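Long-range contacts in hypothetical protein ybgI (Escherichia coli, Escherichia coli O157:H7, PDB 1NMO), which holds two iron ions in a dinuclear site in each subunit of a toroidal hexamer and may take part in degrading radiation-damaged nucleotides: residues E33-I38 with A57-V62; L27-K32 with I91-W96; T134-G139 with V164-A169; P154-D159 with G207-A212. One frame throughout, in Å; residues are numbered along the deposited sequence.

In the fold
From the N terminus, the chain first runs through 27-32, the first segment of contact 2, followed directly by 33-38 of contact 1. Contact 1 closes first, when 57-62 returns after helix 46-54; contact 2 closes later with 91-96, so contact 1 is nested inside its loop. The two touch and build neighbouring parts of one five-stranded mixed sheet. Beyond them, contact 3 (134-139 with 164-169) and contact 4 (154-159 with 207-212) cross, their segments alternating along the chain, and tie together the second, six-stranded sheet. The two pairs lie on opposite sides of the chain's centre, the centres of contacts 1 and 3 being about 41 Å apart.

Contact 1: E33-I38 with A57-V62; sequences ETVQKI and ADAVIV
Asp58 turns its carboxylate beside its own backbone N (chi1 -63°), and this carries OD2 to the backbone of Gln36 and Lys37 at the entrance to a parallel beta-alpha-beta unit, in which helix 46-54 connects strand 37-41 to strand 59-62. OD2 of Asp58 accepts from Gln36 N at 2.9 Å and from Lys37 N also at 2.9 Å, the latter bond nearly straight at 172°. The two N-H groups come from opposite faces of the carboxylate plane, both on the anti side of the oxygen. A short acidic side chain suits this place because it can serve two successive amides just where the strand begins. OD1 is engaged by Lys32, whose salt bridge probably steadies the negative charge.

The backbone answers in kind: Lys37 O takes Asp58 N at 2.7 Å. The same Lys37 O also accepts from Ala59 N, at a longer 3.3 Å. Lys37 itself sends its amine away to Asp237. Next to this polar cluster, Val35 spreads both methyls over the small Ala59, CG1 lying 3.9 Å from Ala59 CB, while Leu6 of helix 3-13 packs on Val35 as well. Ile38 and Ala59 form the parallel bridge and put their side chains on the same face of the sheet. Farther along that face the branched chains of Ile38 and Ile61 cross at a slant, with Ile38 CG2 3.9 Å from Ile61 CG1.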
loop_
_atom_site.group_PDB
_atom_site.type_symbol
_atom_site.label_atom_id
_atom_site.label_comp_id
_atom_site.label_asym_id
_atom_site.label_seq_id
_atom_site.Cartn_x
_atom_site.Cartn_y
_atom_site.Cartn_z
ATOM N N GLU A 33 -24.414 -20.203 40.534
ATOM C CA GLU A 33 -24.802 -19.259 41.590
ATOM C C GLU A 33 -23.619 -18.469 42.187
ATOM O O GLU A 33 -23.718 -17.267 42.436
ATOM C CB GLU A 33 -25.571 -20.021 42.692
ATOM C CG GLU A 33 -25.665 -19.263 43.978
ATOM C CD GLU A 33 -26.704 -19.865 44.862
ATOM O OE1 GLU A 33 -27.917 -19.736 44.481
ATOM O OE2 GLU A 33 -26.325 -20.472 45.899
ATOM N N THR A 34 -22.511 -19.147 42.397
ATOM C CA THR A 34 -21.335 -18.521 42.980
ATOM C C THR A 34 -20.424 -17.859 41.960
ATOM O O THR A 34 -19.775 -18.559 41.151
ATOM C CB THR A 34 -20.553 -19.605 43.769
ATOM O OG1 THR A 34 -21.491 -20.243 44.660
ATOM C CG2 THR A 34 -19.416 -19.002 44.586
ATOM N N VAL A 35 -20.356 -16.539 42.005
ATOM C CA VAL A 35 -19.508 -15.769 41.078
ATOM C C VAL A 35 -18.277 -15.168 41.760
ATOM O O VAL A 35 -18.403 -14.403 42.727
ATOM C CB VAL A 35 -20.298 -14.593 40.455
ATOM C CG1 VAL A 35 -19.296 -13.628 39.797
ATOM C CG2 VAL A 35 -21.317 -15.102 39.399
ATOM N N GLN A 36 -17.101 -15.509 41.272
ATOM C CA GLN A 36 -15.847 -15.000 41.799
ATOM C C GLN A 36 -14.975 -14.342 40.728
ATOM O O GLN A 36 -14.424 -13.258 40.950
ATOM C CB GLN A 36 -15.007 -16.101 42.441
ATOM C CG GLN A 36 -13.558 -15.606 42.746
ATOM C CD GLN A 36 -13.487 -14.290 43.676
ATOM O OE1 GLN A 36 -12.443 -13.521 43.679
ATOM N NE2 GLN A 36 -14.583 -14.041 44.478
ATOM N N LYS A 37 -14.853 -14.972 39.562
ATOM C CA LYS A 37 -13.997 -14.491 38.466
ATOM C C LYS A 37 -14.878 -13.788 37.410
ATOM O O LYS A 37 -15.850 -14.392 36.933
ATOM C CB LYS A 37 -13.256 -15.721 37.887
ATOM C CG LYS A 37 -12.373 -15.423 36.685
ATOM C CD LYS A 37 -10.908 -15.156 37.022
ATOM C CE LYS A 37 -10.193 -14.491 35.811
ATOM N NZ LYS A 37 -8.917 -13.632 36.171
ATOM N N ILE A 38 -14.581 -12.525 37.062
ATOM C CA ILE A 38 -15.451 -11.808 36.132
ATOM C C ILE A 38 -14.722 -11.120 34.967
ATOM O O ILE A 38 -13.680 -10.456 35.187
ATOM C CB ILE A 38 -16.256 -10.731 36.899
ATOM C CG1 ILE A 38 -16.989 -11.347 38.061
ATOM C CG2 ILE A 38 -17.330 -10.185 36.081
ATOM C CD1 ILE A 38 -18.065 -10.402 38.562
ATOM N N ALA A 57 -14.044 -17.541 33.356
ATOM C CA ALA A 57 -14.909 -16.637 34.132
ATOM C C ALA A 57 -16.198 -17.234 34.617
ATOM O O ALA A 57 -16.788 -18.152 33.985
ATOM C CB ALA A 57 -15.211 -15.372 33.347
ATOM N N ASP A 58 -16.652 -16.716 35.763
ATOM C CA ASP A 58 -17.964 -17.109 36.329
ATOM C C ASP A 58 -19.101 -16.115 35.833
ATOM O O ASP A 58 -20.316 -16.407 35.896
ATOM C CB ASP A 58 -17.943 -17.014 37.843
ATOM C CG ASP A 58 -16.950 -17.947 38.464
ATOM O OD1 ASP A 58 -16.886 -19.137 38.062
ATOM O OD2 ASP A 58 -16.239 -17.497 39.378
ATOM N N ALA A 59 -18.715 -14.927 35.393
ATOM C CA ALA A 59 -19.728 -13.999 34.900
ATOM C C ALA A 59 -19.142 -13.128 33.822
ATOM O O ALA A 59 -17.924 -12.952 33.728
ATOM C CB ALA A 59 -20.222 -13.134 35.996
ATOM N N VAL A 60 -20.028 -12.556 33.027
ATOM C CA VAL A 60 -19.609 -11.589 32.025
ATOM C C VAL A 60 -20.480 -10.382 32.245
ATOM O O VAL A 60 -21.692 -10.536 32.449
ATOM C CB VAL A 60 -19.851 -12.081 30.616
ATOM C CG1 VAL A 60 -19.595 -10.951 29.577
ATOM C CG2 VAL A 60 -18.893 -13.145 30.392
ATOM N N ILE A 61 -19.867 -9.192 32.293
ATOM C CA ILE A 61 -20.652 -7.977 32.457
ATOM C C ILE A 61 -20.344 -7.044 31.254
ATOM O O ILE A 61 -19.170 -6.887 30.859
ATOM C CB ILE A 61 -20.343 -7.277 33.782
ATOM C CG1 ILE A 61 -20.575 -8.232 34.966
ATOM C CG2 ILE A 61 -21.232 -6.043 33.847
ATOM C CD1 ILE A 61 -20.399 -7.610 36.370
ATOM N N VAL A 62 -21.388 -6.446 30.666
ATOM C CA VAL A 62 -21.238 -5.640 29.471
ATOM C C VAL A 62 -22.144 -4.440 29.395
ATOM O O VAL A 62 -23.049 -4.327 30.214
ATOM C CB VAL A 62 -21.574 -6.462 28.192
ATOM C CG1 VAL A 62 -20.609 -7.615 28.000
ATOM C CG2 VAL A 62 -22.965 -6.957 28.258
#

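Contact 2: L27-K32 with I91-W96; sequences LQVEGK and INLYGW
Leu93 O is gripped by two successive amides, Gln28 N at 2.6 Å and Val29 N at 3.1 Å, both in the carbonyl plane. This is a classic beta bulge, set in the edge strand 26-29 where it runs antiparallel to strand 92-95. Leu93 N returns a bond to Val29 O, completing the hydrogen-bonded pair, and the two side chains pack through their CB atoms on the face covered by helix 78-88.

Asn92 extends the pairing beyond the strand. Its OD1 accepts Gly31 N at 2.9 Å from above the amide plane, while ND2 gives a bond to Lys32 O that lies in that plane. An amide suits the place by offering an acceptor and a donor at once; OD1 also accepts from Asn3 ND2, and ND2 also donates to the backbone O of Asp58. Gly31, having no side chain, lets the chain pass close to the backbone of Ile91 and Asn92.

On the other face Tyr94, its hydroxyl bonded to Asn3 O, turns its ring to Leu27 with CG beside the backbone N (chi1 -58°). Leu27 CD2 sits 3.8 Å from the ring centroid, only 8° off the normal, a CH-pi contact.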
loop_
_atom_site.group_PDB
_atom_site.type_symbol
_atom_site.label_atom_id
_atom_site.label_comp_id
_atom_site.label_asym_id
_atom_site.label_seq_id
_atom_site.Cartn_x
_atom_site.Cartn_y
_atom_site.Cartn_z
ATOM N N LEU A 27 -29.160 -9.285 35.507
ATOM C CA LEU A 27 -28.754 -10.663 35.090
ATOM C C LEU A 27 -29.479 -10.957 33.774
ATOM O O LEU A 27 -30.704 -11.030 33.798
ATOM C CB LEU A 27 -29.297 -11.697 36.072
ATOM C CG LEU A 27 -28.261 -12.650 36.603
ATOM C CD1 LEU A 27 -28.958 -13.858 37.150
ATOM C CD2 LEU A 27 -27.265 -13.011 35.572
ATOM N N GLN A 28 -28.817 -11.137 32.649
ATOM C CA GLN A 28 -29.655 -11.443 31.494
ATOM C C GLN A 28 -29.631 -12.948 31.191
ATOM O O GLN A 28 -30.534 -13.482 30.544
ATOM C CB GLN A 28 -29.188 -10.682 30.266
ATOM C CG GLN A 28 -29.192 -9.157 30.466
ATOM C CD GLN A 28 -28.845 -8.479 29.157
ATOM O OE1 GLN A 28 -28.395 -9.144 28.205
ATOM N NE2 GLN A 28 -29.052 -7.166 29.087
ATOM N N VAL A 29 -28.610 -13.659 31.636
ATOM C CA VAL A 29 -28.603 -15.101 31.325
ATOM C C VAL A 29 -28.023 -15.670 32.578
ATOM O O VAL A 29 -26.879 -15.414 32.902
ATOM C CB VAL A 29 -27.704 -15.441 30.112
ATOM C CG1 VAL A 29 -27.866 -16.935 29.760
ATOM C CG2 VAL A 29 -28.109 -14.534 28.877
ATOM N N GLU A 30 -28.836 -16.395 33.323
ATOM C CA GLU A 30 -28.385 -16.995 34.568
ATOM C C GLU A 30 -27.417 -18.153 34.357
ATOM O O GLU A 30 -27.578 -18.942 33.433
ATOM C CB GLU A 30 -29.585 -17.519 35.321
ATOM C CG GLU A 30 -29.370 -17.755 36.739
ATOM C CD GLU A 30 -30.540 -18.510 37.337
ATOM O OE1 GLU A 30 -31.660 -18.483 36.718
ATOM O OE2 GLU A 30 -30.336 -19.126 38.422
ATOM N N GLY A 31 -26.437 -18.247 35.274
ATOM C CA GLY A 31 -25.428 -19.301 35.285
ATOM C C GLY A 31 -25.164 -19.803 36.719
ATOM O O GLY A 31 -26.111 -19.861 37.528
ATOM N N LYS A 32 -23.916 -20.232 37.024
ATOM C CA LYS A 32 -23.583 -20.778 38.353
ATOM C C LYS A 32 -23.873 -19.737 39.420
ATOM O O LYS A 32 -23.622 -18.532 39.267
ATOM C CB LYS A 32 -22.130 -21.208 38.428
ATOM C CG LYS A 32 -21.260 -20.087 38.053
ATOM C CD LYS A 32 -19.761 -20.343 38.221
ATOM C CE LYS A 32 -19.267 -21.618 37.560
ATOM N NZ LYS A 32 -17.995 -21.273 36.834
ATOM N N ILE A 91 -21.980 -19.759 32.599
ATOM C CA ILE A 91 -21.479 -18.414 32.801
ATOM C C ILE A 91 -22.669 -17.436 32.912
ATOM O O ILE A 91 -23.514 -17.437 32.032
ATOM C CB ILE A 91 -20.600 -17.999 31.611
ATOM C CG1 ILE A 91 -19.327 -18.811 31.538
ATOM C CG2 ILE A 91 -20.231 -16.558 31.715
ATOM C CD1 ILE A 91 -18.424 -18.401 30.369
ATOM N N ASN A 92 -22.770 -16.658 34.000
ATOM C CA ASN A 92 -23.798 -15.584 34.120
ATOM C C ASN A 92 -23.563 -14.361 33.156
ATOM O O ASN A 92 -22.459 -13.796 33.115
ATOM C CB ASN A 92 -23.810 -15.009 35.554
ATOM C CG ASN A 92 -24.158 -16.053 36.573
ATOM O OD1 ASN A 92 -25.319 -16.209 36.948
ATOM N ND2 ASN A 92 -23.168 -16.841 36.980
ATOM N N LEU A 93 -24.540 -13.931 32.363
ATOM C CA LEU A 93 -24.266 -12.699 31.580
ATOM C C LEU A 93 -25.099 -11.607 32.201
ATOM O O LEU A 93 -26.317 -11.784 32.366
ATOM C CB LEU A 93 -24.733 -12.766 30.135
ATOM C CG LEU A 93 -24.706 -11.425 29.376
ATOM C CD1 LEU A 93 -23.246 -11.122 29.076
ATOM C CD2 LEU A 93 -25.446 -11.512 28.027
ATOM N N TYR A 94 -24.474 -10.477 32.563
ATOM C CA TYR A 94 -25.223 -9.325 33.086
ATOM C C TYR A 94 -24.880 -8.266 32.060
ATOM O O TYR A 94 -23.779 -8.335 31.455
ATOM C CB TYR A 94 -24.659 -8.795 34.420
ATOM C CG TYR A 94 -24.583 -9.769 35.611
ATOM C CD1 TYR A 94 -23.662 -10.775 35.635
ATOM C CD2 TYR A 94 -25.436 -9.627 36.714
ATOM C CE1 TYR A 94 -23.548 -11.645 36.740
ATOM C CE2 TYR A 94 -25.355 -10.497 37.827
ATOM C CZ TYR A 94 -24.401 -11.488 37.834
ATOM O OH TYR A 94 -24.259 -12.287 38.972
ATOM N N GLY A 95 -25.806 -7.314 31.859
ATOM C CA GLY A 95 -25.625 -6.148 30.992
ATOM C C GLY A 95 -26.353 -4.941 31.652
ATOM O O GLY A 95 -27.401 -5.136 32.304
ATOM N N TRP A 96 -25.793 -3.719 31.583
ATOM C CA TRP A 96 -26.446 -2.500 32.040
ATOM C C TRP A 96 -26.314 -1.498 30.888
ATOM O O TRP A 96 -25.210 -1.061 30.551
ATOM C CB TRP A 96 -25.797 -1.920 33.288
ATOM C CG TRP A 96 -26.324 -2.558 34.520
ATOM C CD1 TRP A 96 -27.444 -2.203 35.201
ATOM C CD2 TRP A 96 -25.834 -3.759 35.154
ATOM N NE1 TRP A 96 -27.697 -3.094 36.205
ATOM C CE2 TRP A 96 -26.726 -4.061 36.204
ATOM C CE3 TRP A 96 -24.718 -4.606 34.932
ATOM C CZ2 TRP A 96 -26.561 -5.165 37.025
ATOM C CZ3 TRP A 96 -24.540 -5.700 35.732
ATOM C CH2 TRP A 96 -25.471 -5.982 36.785
HETATM O O HOH W 1 -25.574 -19.629 31.775
#

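Contact 3: T134-G139 with V164-A169; sequences TMPVPG and VVQRVA
Val137 and Val165 face each other as an antiparallel hydrogen-bonded pair, the ends of strands 128-137 and 165-170 meeting with their CA atoms 5.4 Å apart. The two bonds of the pair are unequal. Val165 N reaches Val137 O at 2.6 Å with an angle of 165° at the hydrogen, the donor standing 34° away from the carbonyl plane, whereas Val137 N to Val165 O, at 3.3 Å, is weak.

Pro136 supplies most of the side-chain contact. It has no N-H to give; its ring points toward the opposite strand, and its CA lies 3.2 Å from Val165 O in a CA-H...O contact. Its CB rests 3.7 Å from Val164 CG1, the branch that stands opposite the backbone N of Val164 (chi1 -180°). Beyond, the ring lies alongside Gln166, the two side chains pointing the same way, and Pro136 CB lies 4.1 Å from Gln166 CB. The aliphatic part of a glutamine suits such an exposed flank, since its CH2 groups can lie along the proline ring.

This is one of the antiparallel steps of the six-stranded mixed sheet, away from the metal site; the pairing carries on through backbone bonds of Gln166 with Leu133 and of Val168 with Gly131. Val165 shares a sheet face with Val137, and its beta-branched side chain packs on Leu133 and Ala189. At the far end Pro138 occupies the N-cap position of helix 139-150, a place where a proline's missing N-H costs little. Behind it, Gly139 N lies 4.2 Å from Val165 CG2.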
loop_
_atom_site.group_PDB
_atom_site.type_symbol
_atom_site.label_atom_id
_atom_site.label_comp_id
_atom_site.label_asym_id
_atom_site.label_seq_id
_atom_site.Cartn_x
_atom_site.Cartn_y
_atom_site.Cartn_z
ATOM N N THR A 134 -11.445 22.449 29.983
ATOM C CA THR A 134 -10.643 23.208 30.901
ATOM C C THR A 134 -9.507 23.824 30.104
ATOM O O THR A 134 -8.680 24.506 30.647
ATOM C CB THR A 134 -10.022 22.321 31.976
ATOM O OG1 THR A 134 -9.620 21.076 31.392
ATOM C CG2 THR A 134 -11.027 22.100 33.114
HETATM N N MSE A 135 -9.410 23.551 28.828
HETATM C CA MSE A 135 -8.379 24.250 28.085
HETATM C C MSE A 135 -8.937 24.401 26.703
HETATM O O MSE A 135 -8.642 23.577 25.808
HETATM C CB MSE A 135 -7.077 23.482 28.079
HETATM C CG MSE A 135 -5.899 24.451 27.929
HETATM SE SE MSE A 135 -4.220 23.583 27.256
HETATM C CE MSE A 135 -4.842 22.980 25.484
ATOM N N PRO A 136 -9.726 25.492 26.477
ATOM C CA PRO A 136 -10.354 25.708 25.148
ATOM C C PRO A 136 -9.311 25.674 24.104
ATOM O O PRO A 136 -8.239 26.105 24.412
ATOM C CB PRO A 136 -10.979 27.088 25.252
ATOM C CG PRO A 136 -11.135 27.328 26.797
ATOM C CD PRO A 136 -9.810 26.716 27.308
ATOM N N VAL A 137 -9.623 25.130 22.907
ATOM C CA VAL A 137 -8.749 25.063 21.747
ATOM C C VAL A 137 -9.589 25.112 20.441
ATOM O O VAL A 137 -10.803 25.009 20.488
ATOM C CB VAL A 137 -7.938 23.801 21.767
ATOM C CG1 VAL A 137 -7.323 23.685 23.111
ATOM C CG2 VAL A 137 -8.819 22.582 21.427
ATOM N N PRO A 138 -8.954 25.347 19.264
ATOM C CA PRO A 138 -9.787 25.383 18.046
ATOM C C PRO A 138 -10.240 23.951 17.681
ATOM O O PRO A 138 -9.723 22.956 18.211
ATOM C CB PRO A 138 -8.845 25.963 16.992
ATOM C CG PRO A 138 -7.770 26.714 17.835
ATOM C CD PRO A 138 -7.553 25.731 18.967
ATOM N N GLY A 139 -11.170 23.830 16.731
ATOM C CA GLY A 139 -11.689 22.526 16.381
ATOM C C GLY A 139 -10.734 21.472 15.905
ATOM O O GLY A 139 -10.920 20.303 16.234
ATOM N N VAL A 164 -12.649 28.885 18.376
ATOM C CA VAL A 164 -12.154 28.227 19.574
ATOM C C VAL A 164 -13.323 27.457 20.157
ATOM O O VAL A 164 -14.477 27.915 20.092
ATOM C CB VAL A 164 -11.640 29.253 20.591
ATOM C CG1 VAL A 164 -11.114 28.522 21.852
ATOM C CG2 VAL A 164 -10.468 30.042 19.940
ATOM N N VAL A 165 -13.053 26.283 20.685
ATOM C CA VAL A 165 -14.119 25.504 21.289
ATOM C C VAL A 165 -13.967 25.589 22.798
ATOM O O VAL A 165 -12.926 25.207 23.379
ATOM C CB VAL A 165 -14.016 24.021 20.932
ATOM C CG1 VAL A 165 -14.951 23.196 21.821
ATOM C CG2 VAL A 165 -14.369 23.825 19.522
ATOM N N GLN A 166 -15.015 26.043 23.454
ATOM C CA GLN A 166 -14.962 26.108 24.921
ATOM C C GLN A 166 -16.083 25.263 25.553
ATOM O O GLN A 166 -15.817 24.388 26.343
ATOM C CB GLN A 166 -15.082 27.598 25.417
ATOM C CG GLN A 166 -15.402 27.654 26.923
ATOM C CD GLN A 166 -14.773 28.844 27.616
ATOM O OE1 GLN A 166 -14.418 28.782 28.814
ATOM N NE2 GLN A 166 -14.629 29.924 26.890
ATOM N N ARG A 167 -17.330 25.555 25.180
ATOM C CA ARG A 167 -18.517 24.887 25.725
ATOM C C ARG A 167 -18.853 23.735 24.816
ATOM O O ARG A 167 -18.928 23.887 23.602
ATOM C CB ARG A 167 -19.676 25.928 25.834
ATOM C CG ARG A 167 -21.035 25.378 26.234
ATOM C CD ARG A 167 -22.037 26.581 26.413
ATOM N NE ARG A 167 -21.535 27.362 27.546
ATOM C CZ ARG A 167 -22.289 27.811 28.542
ATOM N NH1 ARG A 167 -23.607 27.577 28.527
ATOM N NH2 ARG A 167 -21.696 28.402 29.606
ATOM N N VAL A 168 -19.064 22.578 25.404
ATOM C CA VAL A 168 -19.298 21.338 24.661
ATOM C C VAL A 168 -20.488 20.508 25.188
ATOM O O VAL A 168 -20.932 20.710 26.338
ATOM C CB VAL A 168 -18.031 20.500 24.840
ATOM C CG1 VAL A 168 -18.199 19.175 24.213
ATOM C CG2 VAL A 168 -16.879 21.225 24.206
ATOM N N ALA A 169 -21.093 19.640 24.371
ATOM C CA ALA A 169 -22.107 18.776 25.010
ATOM C C ALA A 169 -21.782 17.426 24.351
ATOM O O ALA A 169 -21.074 17.401 23.343
ATOM C CB ALA A 169 -23.549 19.231 24.741
#

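Contact 4: P154-D159 with G207-A212; sequences PLWCGD and GLHFYA
Trp156 NE1 donates its N-H to His209 ND1 at 2.9 Å, a bond of 161° that stays in the indole plane and is tilted from the imidazole plane. The rings meet rim to rim, neither covering the other. Tyr211 completes this aromatic cluster: its ring is nearly parallel to the five-membered ring of Trp156, the planes 11° apart, but slid so far that they barely overlap, with centroids 4.6 Å apart. Indole suits its position by joining a broad apolar surface to one N-H, and histidine offers the ring nitrogen to receive it.

Torsions place the three rings together. Trp156 has CG opposite its backbone N (chi1 162°), while Tyr211 keeps CG beside its own backbone N, which brings both rings out along the same direction. Second-shell bonds then fix the polar ends: His209 NE2 meets Pro162 O, and Tyr211 OH meets Gly139 O. Gly158, without a side chain, brings its CA to 3.4 Å from His209 ND1.

Beneath the rings lies a regular antiparallel ladder. Cys157 N bonds to Phe210 O at 2.8 Å and Phe210 N to Cys157 O at 2.9 Å; Leu155 and Ala212 form a second such pair, their CB atoms 3.9 Å apart on the face away from the cluster.

Strand 155-157 thus forms one edge of the six-stranded sheet within this chain, beside strand 209-212, which is paired in turn with strand 189-192. Helix 139-150 covers the aromatic face, touching Trp156 and Tyr211, and helix 197-205 packs against Cys157 and Phe210 on the other.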
loop_
_atom_site.group_PDB
_atom_site.type_symbol
_atom_site.label_atom_id
_atom_site.label_comp_id
_atom_site.label_asym_id
_atom_site.label_seq_id
_atom_site.Cartn_x
_atom_site.Cartn_y
_atom_site.Cartn_z
ATOM N N PRO A 154 -11.198 10.797 15.001
ATOM C CA PRO A 154 -12.639 10.968 14.811
ATOM C C PRO A 154 -13.008 11.684 13.508
ATOM O O PRO A 154 -12.188 12.366 12.855
ATOM C CB PRO A 154 -13.008 11.845 16.009
ATOM C CG PRO A 154 -11.868 12.876 15.875
ATOM C CD PRO A 154 -10.652 11.911 15.819
ATOM N N LEU A 155 -14.277 11.560 13.141
ATOM C CA LEU A 155 -14.775 12.303 11.981
ATOM C C LEU A 155 -15.007 13.688 12.567
ATOM O O LEU A 155 -15.703 13.810 13.565
ATOM C CB LEU A 155 -16.133 11.770 11.503
ATOM C CG LEU A 155 -16.969 12.802 10.699
ATOM C CD1 LEU A 155 -16.030 13.417 9.677
ATOM C CD2 LEU A 155 -18.116 12.154 9.928
ATOM N N TRP A 156 -14.429 14.737 11.986
ATOM C CA TRP A 156 -14.675 16.092 12.514
ATOM C C TRP A 156 -15.237 17.001 11.415
ATOM O O TRP A 156 -14.689 17.093 10.313
ATOM C CB TRP A 156 -13.408 16.696 13.096
ATOM C CG TRP A 156 -13.416 18.260 13.282
ATOM C CD1 TRP A 156 -14.341 19.012 13.968
ATOM C CD2 TRP A 156 -12.480 19.206 12.730
ATOM N NE1 TRP A 156 -14.039 20.357 13.856
ATOM C CE2 TRP A 156 -12.905 20.497 13.111
ATOM C CE3 TRP A 156 -11.318 19.082 11.953
ATOM C CZ2 TRP A 156 -12.214 21.658 12.746
ATOM C CZ3 TRP A 156 -10.635 20.249 11.592
ATOM C CH2 TRP A 156 -11.085 21.502 11.990
ATOM N N CYS A 157 -16.370 17.627 11.707
ATOM C CA CYS A 157 -16.950 18.511 10.753
ATOM C C CYS A 157 -17.056 19.847 11.461
ATOM O O CYS A 157 -17.935 20.037 12.307
ATOM C CB CYS A 157 -18.322 17.991 10.314
ATOM S SG CYS A 157 -19.221 19.152 9.228
ATOM N N GLY A 158 -16.170 20.780 11.116
ATOM C CA GLY A 158 -16.216 22.079 11.809
ATOM C C GLY A 158 -16.098 23.345 10.976
ATOM O O GLY A 158 -15.841 24.445 11.488
ATOM N N ASP A 159 -16.315 23.184 9.683
ATOM C CA ASP A 159 -16.291 24.278 8.708
ATOM C C ASP A 159 -17.041 25.530 9.214
ATOM O O ASP A 159 -16.596 26.640 8.975
ATOM C CB ASP A 159 -16.942 23.816 7.397
ATOM C CG ASP A 159 -16.419 22.447 6.889
ATOM O OD1 ASP A 159 -15.175 22.423 6.507
ATOM O OD2 ASP A 159 -17.277 21.462 6.876
ATOM N N GLY A 207 -23.737 26.006 12.929
ATOM C CA GLY A 207 -22.431 26.507 13.372
ATOM C C GLY A 207 -21.671 25.868 14.554
ATOM O O GLY A 207 -21.028 26.548 15.369
ATOM N N LEU A 208 -21.712 24.542 14.698
ATOM C CA LEU A 208 -20.926 23.966 15.775
ATOM C C LEU A 208 -20.004 22.880 15.203
ATOM O O LEU A 208 -20.217 22.379 14.104
ATOM C CB LEU A 208 -21.796 23.412 16.886
ATOM C CG LEU A 208 -22.733 22.292 16.489
ATOM C CD1 LEU A 208 -23.374 21.634 17.729
ATOM C CD2 LEU A 208 -23.797 22.879 15.669
ATOM N N HIS A 209 -18.931 22.614 15.940
ATOM C CA HIS A 209 -17.972 21.615 15.597
ATOM C C HIS A 209 -18.623 20.302 15.966
ATOM O O HIS A 209 -19.131 20.180 17.090
ATOM C CB HIS A 209 -16.706 21.780 16.453
ATOM C CG HIS A 209 -15.846 22.931 16.043
ATOM N ND1 HIS A 209 -15.065 22.904 14.905
ATOM C CD2 HIS A 209 -15.694 24.172 16.585
ATOM C CE1 HIS A 209 -14.472 24.085 14.747
ATOM N NE2 HIS A 209 -14.837 24.869 15.754
ATOM N N PHE A 210 -18.583 19.307 15.068
ATOM C CA PHE A 210 -19.174 18.011 15.392
ATOM C C PHE A 210 -18.090 16.940 15.256
ATOM O O PHE A 210 -17.314 17.015 14.318
ATOM C CB PHE A 210 -20.369 17.664 14.464
ATOM C CG PHE A 210 -20.736 16.252 14.541
ATOM C CD1 PHE A 210 -21.350 15.747 15.680
ATOM C CD2 PHE A 210 -20.371 15.373 13.531
ATOM C CE1 PHE A 210 -21.614 14.376 15.838
ATOM C CE2 PHE A 210 -20.625 13.995 13.678
ATOM C CZ PHE A 210 -21.249 13.508 14.843
ATOM N N TYR A 211 -18.048 15.982 16.174
ATOM C CA TYR A 211 -17.064 14.888 16.197
ATOM C C TYR A 211 -17.846 13.583 16.357
ATOM O O TYR A 211 -18.712 13.506 17.250
ATOM C CB TYR A 211 -16.134 14.965 17.434
ATOM C CG TYR A 211 -15.387 16.246 17.482
ATOM C CD1 TYR A 211 -15.994 17.398 17.891
ATOM C CD2 TYR A 211 -14.106 16.316 16.937
ATOM C CE1 TYR A 211 -15.339 18.635 17.724
ATOM C CE2 TYR A 211 -13.438 17.498 16.785
ATOM C CZ TYR A 211 -14.053 18.674 17.169
ATOM O OH TYR A 211 -13.347 19.884 16.956
ATOM N N ALA A 212 -17.550 12.569 15.512
ATOM C CA ALA A 212 -18.229 11.265 15.640
ATOM C C ALA A 212 -16.997 10.530 16.090
ATOM O O ALA A 212 -16.156 10.204 15.259
ATOM C CB ALA A 212 -18.696 10.778 14.300
#